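Local coordinates for protein translation factor SUI1 homolog (Pyrococcus horikoshii, PDB 5ZCY) that probably acts as an archaeal translation initiation factor of the SUI1 (aIF1/eIF1) family that binds RNA during start-site selection on the ribosome, at residues Val36-Glu41 with Gln75-Asp80; Asp49-Ala54 with Gly65-Gly70; Lys55-Lys60 with Ala87-Ser92; Gln21-Val26 with Glu93-Val98. One frame throughout, in Å; residues are numbered along the deposited sequence.

Contact 1: residues Val36-Glu41 with Gln75-Asp80; sequences VKTIIE and QGDHRD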
loop_
_atom_site.group_PDB
_atom_site.type_symbol
_atom_site.label_atom_id
_atom_site.label_comp_id
_atom_site.label_asym_id
_atom_site.label_seq_id
_atom_site.Cartn_x
_atom_site.Cartn_y
_atom_site.Cartn_z
ATOM N N VAL A 36 13.825 -1.402 5.229
ATOM C CA VAL A 36 13.099 -0.900 4.072
ATOM C C VAL A 36 11.677 -0.564 4.454
ATOM O O VAL A 36 11.207 -0.983 5.513
ATOM C CB VAL A 36 13.149 -1.748 2.828
ATOM C CG1 VAL A 36 14.633 -2.022 2.391
ATOM C CG2 VAL A 36 12.455 -3.032 3.007
ATOM N N LYS A 37 11.006 0.136 3.573
ATOM C CA LYS A 37 9.605 0.510 3.731
ATOM C C LYS A 37 8.867 0.207 2.437
ATOM O O LYS A 37 9.413 0.331 1.345
ATOM C CB LYS A 37 9.373 1.888 4.173
ATOM C CG LYS A 37 9.978 2.925 3.351
ATOM C CD LYS A 37 9.841 4.310 4.054
ATOM C CE LYS A 37 10.251 5.460 3.198
ATOM N NZ LYS A 37 10.115 6.726 4.041
ATOM N N THR A 38 7.600 -0.151 2.572
ATOM C CA THR A 38 6.704 -0.418 1.452
ATOM C C THR A 38 5.829 0.812 1.215
ATOM O O THR A 38 5.205 1.291 2.197
ATOM C CB THR A 38 5.835 -1.596 1.711
ATOM O OG1 THR A 38 6.603 -2.753 1.948
ATOM C CG2 THR A 38 4.838 -1.934 0.595
ATOM N N ILE A 39 5.798 1.316 -0.013
ATOM C CA ILE A 39 5.014 2.456 -0.377
ATOM C C ILE A 39 3.878 1.968 -1.228
ATOM O O ILE A 39 4.036 1.164 -2.140
ATOM C CB ILE A 39 5.827 3.479 -1.219
ATOM C CG1 ILE A 39 7.179 3.797 -0.572
ATOM C CG2 ILE A 39 5.003 4.689 -1.590
ATOM C CD1 ILE A 39 7.041 4.362 0.804
ATOM N N ILE A 40 2.663 2.454 -0.854
ATOM C CA ILE A 40 1.435 2.193 -1.722
ATOM C C ILE A 40 0.969 3.583 -2.229
ATOM O O ILE A 40 0.602 4.469 -1.406
ATOM C CB ILE A 40 0.309 1.525 -0.902
ATOM C CG1 ILE A 40 0.815 0.239 -0.289
ATOM C CG2 ILE A 40 -0.878 1.297 -1.789
ATOM C CD1 ILE A 40 -0.029 -0.154 0.918
ATOM N N GLU A 41 1.027 3.703 -3.527
ATOM C CA GLU A 41 0.671 4.982 -4.195
ATOM C C GLU A 41 -0.389 4.710 -5.190
ATOM O O GLU A 41 -0.563 3.644 -5.737
ATOM C CB GLU A 41 1.942 5.530 -4.930
ATOM C CG GLU A 41 2.092 6.917 -5.437
ATOM C CD GLU A 41 3.567 6.952 -5.936
ATOM O OE1 GLU A 41 4.396 7.381 -5.199
ATOM O OE2 GLU A 41 3.870 6.359 -7.026
ATOM N N GLN A 75 6.325 0.028 7.463
ATOM C CA GLN A 75 7.639 -0.485 7.868
ATOM C C GLN A 75 7.826 -1.921 7.371
ATOM O O GLN A 75 6.941 -2.749 7.612
ATOM C CB GLN A 75 7.649 -0.548 9.401
ATOM C CG GLN A 75 8.756 -1.309 10.058
ATOM C CD GLN A 75 8.583 -1.500 11.532
ATOM O OE1 GLN A 75 7.480 -1.612 12.149
ATOM N NE2 GLN A 75 9.719 -1.624 12.165
ATOM N N GLY A 76 8.892 -2.171 6.677
ATOM C CA GLY A 76 9.226 -3.467 6.118
ATOM C C GLY A 76 8.793 -3.672 4.726
ATOM O O GLY A 76 8.116 -2.788 4.199
ATOM N N ASP A 77 9.157 -4.771 4.110
ATOM C CA ASP A 77 8.802 -5.135 2.741
ATOM C C ASP A 77 7.628 -6.100 2.813
ATOM O O ASP A 77 7.763 -7.252 3.320
ATOM C CB ASP A 77 9.980 -5.839 2.040
ATOM C CG ASP A 77 9.739 -6.177 0.629
ATOM O OD1 ASP A 77 8.568 -6.290 0.171
ATOM O OD2 ASP A 77 10.772 -6.359 -0.096
ATOM N N HIS A 78 6.417 -5.599 2.402
ATOM C CA HIS A 78 5.175 -6.407 2.458
ATOM C C HIS A 78 4.652 -6.710 1.151
ATOM O O HIS A 78 3.449 -6.982 0.968
ATOM C CB HIS A 78 4.162 -5.691 3.431
ATOM C CG HIS A 78 4.705 -5.525 4.794
ATOM N ND1 HIS A 78 4.978 -6.598 5.557
ATOM C CD2 HIS A 78 5.245 -4.431 5.451
ATOM C CE1 HIS A 78 5.576 -6.201 6.679
ATOM N NE2 HIS A 78 5.719 -4.901 6.631
ATOM N N ARG A 79 5.485 -6.674 0.085
ATOM C CA ARG A 79 5.069 -7.021 -1.241
ATOM C C ARG A 79 4.553 -8.435 -1.318
ATOM O O ARG A 79 3.734 -8.703 -2.211
ATOM C CB ARG A 79 6.194 -6.779 -2.245
ATOM C CG ARG A 79 6.577 -5.309 -2.382
ATOM C CD ARG A 79 7.702 -5.145 -3.354
ATOM N NE ARG A 79 8.939 -5.671 -2.785
ATOM C CZ ARG A 79 10.032 -5.833 -3.492
ATOM N NH1 ARG A 79 10.079 -5.519 -4.734
ATOM N NH2 ARG A 79 11.098 -6.354 -2.890
ATOM N N ASP A 80 4.995 -9.321 -0.444
ATOM C CA ASP A 80 4.552 -10.724 -0.525
ATOM C C ASP A 80 3.048 -10.847 -0.233
ATOM O O ASP A 80 2.455 -11.815 -0.761
ATOM C CB ASP A 80 5.326 -11.549 0.479
ATOM C CG ASP A 80 5.437 -10.958 1.831
ATOM O OD1 ASP A 80 4.967 -9.872 2.182
ATOM O OD2 ASP A 80 5.888 -11.673 2.753
#

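Contact 2: residues Asp49-Ala54 with Gly65-Gly70; sequences DLEEIA and GTAKNG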
loop_
_atom_site.group_PDB
_atom_site.type_symbol
_atom_site.label_atom_id
_atom_site.label_comp_id
_atom_site.label_asym_id
_atom_site.label_seq_id
_atom_site.Cartn_x
_atom_site.Cartn_y
_atom_site.Cartn_z
ATOM N N ASP A 49 -10.052 7.211 2.701
ATOM C CA ASP A 49 -9.278 7.740 3.860
ATOM C C ASP A 49 -7.993 6.908 3.962
ATOM O O ASP A 49 -8.020 5.739 4.522
ATOM C CB ASP A 49 -10.103 7.567 5.121
ATOM C CG ASP A 49 -9.441 8.044 6.331
ATOM O OD1 ASP A 49 -8.258 8.422 6.321
ATOM O OD2 ASP A 49 -10.116 8.063 7.372
ATOM N N LEU A 50 -6.881 7.450 3.451
ATOM C CA LEU A 50 -5.663 6.680 3.503
ATOM C C LEU A 50 -5.187 6.410 4.908
ATOM O O LEU A 50 -4.487 5.409 5.104
ATOM C CB LEU A 50 -4.529 7.359 2.765
ATOM C CG LEU A 50 -4.795 7.643 1.315
ATOM C CD1 LEU A 50 -3.501 8.160 0.692
ATOM C CD2 LEU A 50 -5.367 6.463 0.569
ATOM N N GLU A 51 -5.481 7.299 5.881
ATOM C CA GLU A 51 -5.105 7.030 7.285
ATOM C C GLU A 51 -5.743 5.786 7.786
ATOM O O GLU A 51 -5.159 4.960 8.482
ATOM C CB GLU A 51 -5.480 8.211 8.211
ATOM C CG GLU A 51 -4.708 9.479 7.991
ATOM C CD GLU A 51 -5.152 10.677 8.900
ATOM O OE1 GLU A 51 -6.318 10.789 9.256
ATOM O OE2 GLU A 51 -4.310 11.494 9.273
ATOM N N GLU A 52 -7.025 5.620 7.437
ATOM C CA GLU A 52 -7.723 4.470 7.862
ATOM C C GLU A 52 -7.227 3.143 7.273
ATOM O O GLU A 52 -7.133 2.129 7.936
ATOM C CB GLU A 52 -9.281 4.707 7.593
ATOM C CG GLU A 52 -10.151 3.640 7.913
ATOM C CD GLU A 52 -11.680 3.851 7.588
ATOM O OE1 GLU A 52 -12.107 4.632 6.643
ATOM O OE2 GLU A 52 -12.287 2.980 8.220
ATOM N N ILE A 53 -6.985 3.242 5.981
ATOM C CA ILE A 53 -6.414 2.067 5.267
ATOM C C ILE A 53 -5.044 1.753 5.825
ATOM O O ILE A 53 -4.804 0.553 6.073
ATOM C CB ILE A 53 -6.356 2.327 3.726
ATOM C CG1 ILE A 53 -7.804 2.496 3.220
ATOM C CG2 ILE A 53 -5.618 1.188 3.026
ATOM C CD1 ILE A 53 -7.926 3.006 1.826
ATOM N N ALA A 54 -4.236 2.753 6.099
ATOM C CA ALA A 54 -2.941 2.495 6.741
ATOM C C ALA A 54 -3.094 1.821 8.062
ATOM O O ALA A 54 -2.353 0.862 8.334
ATOM C CB ALA A 54 -2.127 3.728 6.832
ATOM N N GLY A 65 3.809 2.433 10.348
ATOM C CA GLY A 65 3.502 3.058 9.040
ATOM C C GLY A 65 2.736 4.337 9.242
ATOM O O GLY A 65 2.374 4.672 10.391
ATOM N N THR A 66 2.419 4.936 8.126
ATOM C CA THR A 66 1.774 6.255 8.120
ATOM C C THR A 66 1.081 6.434 6.781
ATOM O O THR A 66 1.332 5.745 5.817
ATOM C CB THR A 66 2.832 7.339 8.348
ATOM O OG1 THR A 66 2.184 8.593 8.721
ATOM C CG2 THR A 66 3.773 7.544 7.213
ATOM N N ALA A 67 0.174 7.377 6.701
ATOM C CA ALA A 67 -0.284 7.951 5.492
ATOM C C ALA A 67 0.221 9.367 5.447
ATOM O O ALA A 67 0.001 10.170 6.385
ATOM C CB ALA A 67 -1.829 7.921 5.434
ATOM N N LYS A 68 0.864 9.702 4.341
ATOM C CA LYS A 68 1.296 11.083 4.128
ATOM C C LYS A 68 1.525 11.405 2.702
ATOM O O LYS A 68 1.948 10.533 1.953
ATOM C CB LYS A 68 2.401 11.491 5.028
ATOM C CG LYS A 68 3.623 10.668 4.948
ATOM C CD LYS A 68 4.860 11.511 5.384
ATOM C CE LYS A 68 6.006 10.600 5.764
ATOM N NZ LYS A 68 6.933 11.186 6.786
ATOM N N ASN A 69 1.190 12.652 2.304
ATOM C CA ASN A 69 1.454 13.100 0.952
ATOM C C ASN A 69 0.852 12.177 -0.117
ATOM O O ASN A 69 1.448 11.982 -1.174
ATOM C CB ASN A 69 2.955 13.325 0.732
ATOM C CG ASN A 69 3.550 14.352 1.708
ATOM O OD1 ASN A 69 2.880 15.291 2.082
ATOM N ND2 ASN A 69 4.798 14.150 2.123
ATOM N N GLY A 70 -0.344 11.667 0.149
ATOM C CA GLY A 70 -1.053 10.872 -0.803
ATOM C C GLY A 70 -0.610 9.416 -0.984
ATOM O O GLY A 70 -1.049 8.690 -1.872
HETATM O O HOH W 1 -1.104 10.895 8.944
#

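Contact 3: residues Lys55-Lys60 with Ala87-Ser92; sequences KKLKAK and AELGFS. With NO3 (nitrate ion), chain B.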
loop_
_atom_site.group_PDB
_atom_site.type_symbol
_atom_site.label_atom_id
_atom_site.label_comp_id
_atom_site.label_asym_id
_atom_site.label_seq_id
_atom_site.Cartn_x
_atom_site.Cartn_y
_atom_site.Cartn_z
ATOM N N LYS A 55 -4.028 2.303 8.873
ATOM C CA LYS A 55 -4.234 1.665 10.200
ATOM C C LYS A 55 -4.601 0.231 10.074
ATOM O O LYS A 55 -4.141 -0.636 10.837
ATOM C CB LYS A 55 -5.245 2.563 10.952
ATOM C CG LYS A 55 -5.744 2.101 12.302
ATOM C CD LYS A 55 -6.995 2.911 12.775
ATOM C CE LYS A 55 -8.227 2.598 11.915
ATOM N NZ LYS A 55 -9.405 3.503 12.182
ATOM N N LYS A 56 -5.465 -0.174 9.130
ATOM C CA LYS A 56 -5.910 -1.492 8.933
ATOM C C LYS A 56 -4.711 -2.378 8.510
ATOM O O LYS A 56 -4.571 -3.496 8.941
ATOM C CB LYS A 56 -7.032 -1.621 7.941
ATOM C CG LYS A 56 -8.342 -1.025 8.485
ATOM C CD LYS A 56 -9.398 -1.235 7.494
ATOM C CE LYS A 56 -10.734 -0.556 7.988
ATOM N NZ LYS A 56 -11.695 -0.892 6.920
ATOM N N LEU A 57 -3.922 -1.878 7.568
ATOM C CA LEU A 57 -2.812 -2.718 7.092
ATOM C C LEU A 57 -1.798 -2.834 8.198
ATOM O O LEU A 57 -1.239 -3.985 8.299
ATOM C CB LEU A 57 -2.201 -1.965 5.888
ATOM C CG LEU A 57 -3.019 -1.993 4.630
ATOM C CD1 LEU A 57 -2.360 -1.064 3.593
ATOM C CD2 LEU A 57 -3.345 -3.328 4.026
ATOM N N LYS A 58 -1.509 -1.808 8.947
ATOM C CA LYS A 58 -0.556 -1.785 10.139
ATOM C C LYS A 58 -1.012 -2.852 11.140
ATOM O O LYS A 58 -0.178 -3.581 11.702
ATOM C CB LYS A 58 -0.411 -0.428 10.834
ATOM C CG LYS A 58 0.403 0.591 9.999
ATOM C CD LYS A 58 0.220 2.030 10.436
ATOM C CE LYS A 58 0.768 2.288 11.844
ATOM N NZ LYS A 58 0.504 3.711 12.166
ATOM N N ALA A 59 -2.291 -2.946 11.365
ATOM C CA ALA A 59 -2.804 -3.920 12.335
ATOM C C ALA A 59 -2.684 -5.302 11.805
ATOM O O ALA A 59 -2.237 -6.203 12.575
ATOM C CB ALA A 59 -4.254 -3.566 12.692
ATOM N N LYS A 60 -2.969 -5.568 10.522
ATOM C CA LYS A 60 -2.886 -6.842 9.947
ATOM C C LYS A 60 -1.445 -7.379 9.945
ATOM O O LYS A 60 -1.217 -8.547 10.211
ATOM C CB LYS A 60 -3.437 -6.929 8.519
ATOM C CG LYS A 60 -4.958 -6.735 8.346
ATOM C CD LYS A 60 -5.246 -6.239 6.923
ATOM C CE LYS A 60 -6.655 -6.503 6.389
ATOM N NZ LYS A 60 -6.561 -6.556 4.899
ATOM N N ALA A 87 -6.935 -6.722 -1.391
ATOM C CA ALA A 87 -8.211 -7.414 -1.821
ATOM C C ALA A 87 -9.088 -7.649 -0.689
ATOM O O ALA A 87 -10.366 -7.524 -0.919
ATOM C CB ALA A 87 -7.838 -8.723 -2.511
ATOM N N GLU A 88 -8.632 -7.847 0.540
ATOM C CA GLU A 88 -9.493 -7.966 1.744
ATOM C C GLU A 88 -10.219 -6.646 1.945
ATOM O O GLU A 88 -11.324 -6.589 2.572
ATOM C CB GLU A 88 -8.730 -8.371 3.013
ATOM C CG GLU A 88 -8.258 -9.802 2.988
ATOM C CD GLU A 88 -7.314 -10.121 4.134
ATOM O OE1 GLU A 88 -7.078 -9.324 5.067
ATOM O OE2 GLU A 88 -6.812 -11.250 4.078
ATOM N N LEU A 89 -9.623 -5.540 1.499
ATOM C CA LEU A 89 -10.231 -4.223 1.568
ATOM C C LEU A 89 -10.954 -3.832 0.282
ATOM O O LEU A 89 -11.201 -2.652 0.082
ATOM C CB LEU A 89 -9.145 -3.144 1.966
ATOM C CG LEU A 89 -8.423 -3.462 3.292
ATOM C CD1 LEU A 89 -7.432 -2.330 3.523
ATOM C CD2 LEU A 89 -9.365 -3.612 4.494
ATOM N N GLY A 90 -11.221 -4.827 -0.542
ATOM C CA GLY A 90 -12.060 -4.606 -1.702
ATOM C C GLY A 90 -11.426 -4.057 -2.892
ATOM O O GLY A 90 -12.085 -3.783 -3.889
ATOM N N PHE A 91 -10.085 -3.835 -2.898
ATOM C CA PHE A 91 -9.435 -3.354 -4.124
ATOM C C PHE A 91 -9.288 -4.481 -5.133
ATOM O O PHE A 91 -8.896 -5.560 -4.799
ATOM C CB PHE A 91 -8.071 -2.724 -3.796
ATOM C CG PHE A 91 -8.238 -1.465 -3.011
ATOM C CD1 PHE A 91 -8.475 -0.239 -3.609
ATOM C CD2 PHE A 91 -8.135 -1.421 -1.620
ATOM C CE1 PHE A 91 -8.660 0.916 -2.878
ATOM C CE2 PHE A 91 -8.340 -0.258 -0.884
ATOM C CZ PHE A 91 -8.606 0.929 -1.516
ATOM N N SER A 92 -9.518 -4.150 -6.414
ATOM C CA SER A 92 -9.341 -5.073 -7.510
ATOM C C SER A 92 -7.825 -5.464 -7.694
ATOM O O SER A 92 -7.051 -4.581 -7.895
ATOM C CB SER A 92 -9.804 -4.399 -8.775
ATOM O OG SER A 92 -9.376 -5.175 -9.891
HETATM N N NO3 B . -10.965 1.232 4.231
HETATM O O1 NO3 B . -10.920 0.104 4.210
HETATM O O2 NO3 B . -11.177 2.134 3.168
HETATM O O3 NO3 B . -10.601 1.787 5.414
#

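Contact 4: residues Gln21-Val26 with Glu93-Val98; sequences QQRIKV and EELIEV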
loop_
_atom_site.group_PDB
_atom_site.type_symbol
_atom_site.label_atom_id
_atom_site.label_comp_id
_atom_site.label_asym_id
_atom_site.label_seq_id
_atom_site.Cartn_x
_atom_site.Cartn_y
_atom_site.Cartn_z
ATOM N N GLN A 21 -4.994 2.311 -16.183
ATOM C CA GLN A 21 -3.663 1.825 -15.905
ATOM C C GLN A 21 -3.645 1.057 -14.571
ATOM O O GLN A 21 -4.603 1.088 -13.788
ATOM C CB GLN A 21 -2.663 2.980 -15.909
ATOM C CG GLN A 21 -2.877 4.097 -14.899
ATOM C CD GLN A 21 -2.056 5.317 -15.291
ATOM O OE1 GLN A 21 -0.817 5.288 -15.232
ATOM N NE2 GLN A 21 -2.732 6.376 -15.750
ATOM N N GLN A 22 -2.550 0.333 -14.326
ATOM C CA GLN A 22 -2.309 -0.324 -13.041
ATOM C C GLN A 22 -1.955 0.733 -12.000
ATOM O O GLN A 22 -0.789 1.023 -11.674
ATOM C CB GLN A 22 -1.173 -1.337 -13.154
ATOM C CG GLN A 22 -1.735 -2.666 -13.552
ATOM C CD GLN A 22 -0.697 -3.712 -13.406
ATOM O OE1 GLN A 22 0.330 -3.608 -14.068
ATOM N NE2 GLN A 22 -0.925 -4.703 -12.520
ATOM N N ARG A 23 -3.000 1.389 -11.591
ATOM C CA ARG A 23 -2.930 2.629 -10.971
ATOM C C ARG A 23 -2.462 2.404 -9.524
ATOM O O ARG A 23 -1.934 3.409 -9.062
ATOM C CB ARG A 23 -4.291 3.412 -11.037
ATOM C CG ARG A 23 -5.570 2.617 -10.787
ATOM C CD ARG A 23 -6.862 3.442 -10.716
ATOM N NE ARG A 23 -6.900 4.278 -9.514
ATOM C CZ ARG A 23 -6.972 3.837 -8.252
ATOM N NH1 ARG A 23 -7.058 2.553 -7.960
ATOM N NH2 ARG A 23 -6.997 4.701 -7.249
ATOM N N ILE A 24 -2.712 1.251 -8.832
ATOM C CA ILE A 24 -2.184 1.183 -7.436
ATOM C C ILE A 24 -0.767 0.586 -7.520
ATOM O O ILE A 24 -0.663 -0.553 -7.854
ATOM C CB ILE A 24 -3.066 0.410 -6.493
ATOM C CG1 ILE A 24 -4.443 1.150 -6.429
ATOM C CG2 ILE A 24 -2.484 0.304 -5.118
ATOM C CD1 ILE A 24 -5.483 0.282 -5.802
ATOM N N LYS A 25 0.274 1.347 -7.238
ATOM C CA LYS A 25 1.621 0.933 -7.301
ATOM C C LYS A 25 2.130 0.637 -5.910
ATOM O O LYS A 25 1.932 1.435 -5.025
ATOM C CB LYS A 25 2.500 2.007 -7.894
ATOM C CG LYS A 25 2.130 2.538 -9.246
ATOM C CD LYS A 25 2.158 1.425 -10.197
ATOM C CE LYS A 25 2.194 1.947 -11.650
ATOM N NZ LYS A 25 1.807 0.881 -12.604
ATOM N N VAL A 26 2.855 -0.448 -5.778
ATOM C CA VAL A 26 3.426 -0.853 -4.507
ATOM C C VAL A 26 4.915 -1.044 -4.761
ATOM O O VAL A 26 5.289 -1.879 -5.613
ATOM C CB VAL A 26 2.828 -2.093 -3.910
ATOM C CG1 VAL A 26 3.464 -2.436 -2.548
ATOM C CG2 VAL A 26 1.321 -2.007 -3.805
ATOM N N GLU A 93 -7.539 -6.712 -7.717
ATOM C CA GLU A 93 -6.085 -7.134 -7.791
ATOM C C GLU A 93 -5.518 -6.749 -9.125
ATOM O O GLU A 93 -4.344 -6.444 -9.249
ATOM C CB GLU A 93 -5.926 -8.631 -7.502
ATOM C CG GLU A 93 -6.080 -9.046 -6.030
ATOM C CD GLU A 93 -5.746 -10.534 -5.754
ATOM O OE1 GLU A 93 -5.212 -11.205 -6.673
ATOM O OE2 GLU A 93 -5.986 -11.045 -4.619
ATOM N N GLU A 94 -6.327 -6.604 -10.157
ATOM C CA GLU A 94 -5.788 -6.131 -11.444
ATOM C C GLU A 94 -5.317 -4.711 -11.519
ATOM O O GLU A 94 -4.587 -4.281 -12.411
ATOM C CB GLU A 94 -6.844 -6.354 -12.565
ATOM C CG GLU A 94 -6.785 -7.732 -13.172
ATOM C CD GLU A 94 -7.854 -7.870 -14.239
ATOM O OE1 GLU A 94 -7.588 -7.498 -15.420
ATOM O OE2 GLU A 94 -8.942 -8.404 -13.908
ATOM N N LEU A 95 -5.703 -3.864 -10.548
ATOM C CA LEU A 95 -5.255 -2.527 -10.520
ATOM C C LEU A 95 -3.919 -2.391 -9.749
ATOM O O LEU A 95 -3.368 -1.330 -9.825
ATOM C CB LEU A 95 -6.214 -1.644 -9.776
ATOM C CG LEU A 95 -7.589 -1.429 -10.388
ATOM C CD1 LEU A 95 -8.373 -0.646 -9.320
ATOM C CD2 LEU A 95 -7.476 -0.668 -11.696
ATOM N N ILE A 96 -3.499 -3.494 -9.119
ATOM C CA ILE A 96 -2.313 -3.421 -8.210
ATOM C C ILE A 96 -1.052 -3.887 -8.901
ATOM O O ILE A 96 -1.061 -5.045 -9.364
ATOM C CB ILE A 96 -2.561 -4.228 -6.980
ATOM C CG1 ILE A 96 -3.823 -3.734 -6.185
ATOM C CG2 ILE A 96 -1.373 -4.040 -5.982
ATOM C CD1 ILE A 96 -4.304 -4.677 -5.167
ATOM N N GLU A 97 -0.092 -3.024 -9.057
ATOM C CA GLU A 97 1.239 -3.384 -9.655
ATOM C C GLU A 97 2.217 -3.448 -8.480
ATOM O O GLU A 97 2.525 -2.392 -7.913
ATOM C CB GLU A 97 1.742 -2.449 -10.728
ATOM C CG GLU A 97 3.166 -3.009 -11.212
ATOM C CD GLU A 97 3.938 -2.178 -12.242
ATOM O OE1 GLU A 97 3.718 -0.930 -12.336
ATOM O OE2 GLU A 97 4.934 -2.777 -12.853
ATOM N N VAL A 98 2.766 -4.613 -8.231
ATOM C CA VAL A 98 3.838 -4.751 -7.205
ATOM C C VAL A 98 5.171 -4.652 -7.959
ATOM O O VAL A 98 5.468 -5.470 -8.805
ATOM C CB VAL A 98 3.674 -6.020 -6.439
ATOM C CG1 VAL A 98 4.926 -6.347 -5.608
ATOM C CG2 VAL A 98 2.382 -6.014 -5.646
#

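Contact 1: residues Val36-Glu41 with Gln75-Asp80
Thr38 carries this contact through its hydroxyl, which sits between two backbone groups of the opposite segment. Its OG1 donates to Gly76 O at 2.7 Å, in the plane of that carbonyl and on a lone pair, and accepts from His78 N at 2.9 Å over an N-H...O angle of 160°. One buried oxygen therefore joins a carbonyl and an amide that flank Asp77, and so probably helps hold the chain's course there. The torsion explains the reach: OG1 stands anti to the carbonyl carbon of Thr38 (chi1 -59°), while CG2 is anti to the backbone N. Two residues back along the strand, Gly76 N donates to Val36 O at 2.9 Å through a bent bond, and Val36 CG2 lies beside Asp77 CB at 3.9 Å, the two side chains pointing the same way.

A second shell holds the loop in shape. The His78 ring folds back so that NE2 donates to Gln75 O at 2.7 Å, with the oxygen close to the ring plane. Asp77 OD1 accepts from Arg79 N, closing an Asx turn, and also from Arg79 NE. Arg79 grips the carboxylate side-on, its NH2 reaching Asp77 OD2 at 2.8 Å, and its NH1 pairs further out with the C-terminal carboxylate of Glu99. Lys37 turns instead to Glu73 on strand 71-75.

The arrangement is that of a chain leaving an antiparallel sheet: strand 71-75 peels away from strand 36-41 at Gly76, and an Asx turn leads on toward helix 82-88 of the SUI1 fold.

Contact 2: residues Asp49-Ala54 with Gly65-Gly70
Ala67 CB lies against the first turn of helix 50-61, 3.8 Å from Leu50 CB and 3.7 Å from Leu50 O, with Ala54 CB farther along the helix at 4.4 Å. A methyl group is small enough to let the backbones come close: the CA atoms of Glu51 and Ala67 stand 5.2 Å apart, and the axes of helix 50-54 and strand 65-68 approach to 7.2 Å at 166°, nearly antiparallel. Leu50 extends past the alanine, its CG anti to the carbonyl carbon (chi1 -58°) and its CD1 anti to CA (chi2 -173°), which places CD1 against the backbone of Gly70, 3.6 Å from its C atom. Here a helix covers the outermost strand of an alpha/beta sheet, the SUI1 arrangement in which helix 50-61 packs on one face of the sheet; Leu50, Ile53 and Ala54 all also touch Ile72 on the adjacent strand 71-75.

Polar groups take over at the solvent side. Glu51 runs out in an extended chain beyond CG, and one water bridges the segments by donating to Ala67 O at 2.9 Å and, at greater length, to Glu51 OE2. At the helix start, Asp49 occupies the N-cap position, and its OD1 accepts a weak bond from Glu52 N at 3.3 Å.

Contact 3: residues Lys55-Lys60 with Ala87-Ser92
Lys60 and Glu88 both leave their backbones with CG anti to the carbonyl carbon (chi1 -67° and -71°) and run extended from there; the two chains pass in opposite directions. Lys60 NZ reaches Glu88 OE1 at 2.8 Å, a hydrogen-bonded salt bridge. The ammonium group meets the oxygen on its anti side, 32° out of the carboxylate plane. Lys60 NZ also lies 3.4 Å from Glu88 CB, as expected of a lysine that runs along the glutamate chain as well as bonding to its end.

Leu89 is the apolar counterpart. Its CD2 packs on Lys56 CD at 3.8 Å, the methylene part of the lysine crossing the leucine obliquely, while its CD1 faces Leu57 CD2 at 4.2 Å. With the CA atoms of Lys56 and Leu89 9.0 Å apart, the backbones stay separate and side chains span the gap. Beyond the leucine, Lys56 NZ donates to O1 of a nitrate ion at 3.0 Å and more weakly to O3; the anion probably came from the crystallisation liquor and gives no evidence of a natural ligand.

Residues 87-92 run from the last turn of helix 82-88 into a loop. A Schellman motif ends the helix: Gly90, at positive phi, is the C-prime residue, with Gly90 N bonded to Ala87 O and Phe91 N to Leu86 O. Leu89 projects from this helix end toward helix 50-61, where it also touches Ile53. Leu85, one turn earlier, continues the packing on Leu57 and Lys60, so the contact lies at the margin of the interface between the two helices, while the Phe91 side chain packs on Ile53 and Leu86.

Contact 4: residues Gln21-Val26 with Glu93-Val98
Strands 24-26 and 96-98 run parallel, 19° apart with axes 4.7 Å from each other. They are tied by a ladder in which Ile24 N donates to Leu95 O at 2.8 Å, Glu97 N to Ile24 O at 2.8 Å and Val26 N to Glu97 O at 2.9 Å. Ile24, Val26, Ile96 and Val98 share one face of this pair. There Val26 CG2 and Ile96 CG2 lie alongside at 4.0 Å, and Leu86 of helix 82-88 covers Ile96.

Lys25 and Glu97 occupy the other face. The lysine bends at its second torsion (chi2 -60°), which brings NZ back along its own segment, where Glu97, extended from its strand, meets it with OE1 at 2.6 Å, a salt bridge. NZ approaches that oxygen on the anti side, 23° out of the carboxylate plane. The same NZ donates to Gln22 O at 2.8 Å, on a lone pair in the carbonyl plane; Gln22 is the centre of an inverse gamma turn. Its side chain crosses that of Glu97 at about a right angle, with Gln22 OE1 3.8 Å from Glu97 CB. Arg23 presents the edge of its guanidinium group to Leu95 CD1.

With one nitrogen serving both a carboxylate and a turn carbonyl, the charged face ties the start of strand 24-30 to the C-terminal strand, and the ion pair would probably favour the charged form of each partner.

Contacts 1 and 4 meet in one mixed sheet: strands 36-41 and 24-30 are neighbours, with Glu41 N 2.9 Å from Lys25 O, a probable hydrogen bond, and Arg79 CB packs on Val98 CG1 at 3.6 Å. Contacts 2 and 3 use successive parts of helix 50-61, where Lys58 NZ approaches Gly65 O to 2.8 Å. Contact 3 reaches contact 1 through Ile40 CD1 and Leu57 CD1, and contact 4 through Phe91 CD1 and Ile24 CD1, both pairs 3.7 Å apart. Contacts 2 and 4 lie on opposite sides of the chain's centre, their own centres about 17 Å apart. The nitrate belongs to contact 3; a nitrite ion occupies a separate pocket at Arg30, Ala31 and Arg32.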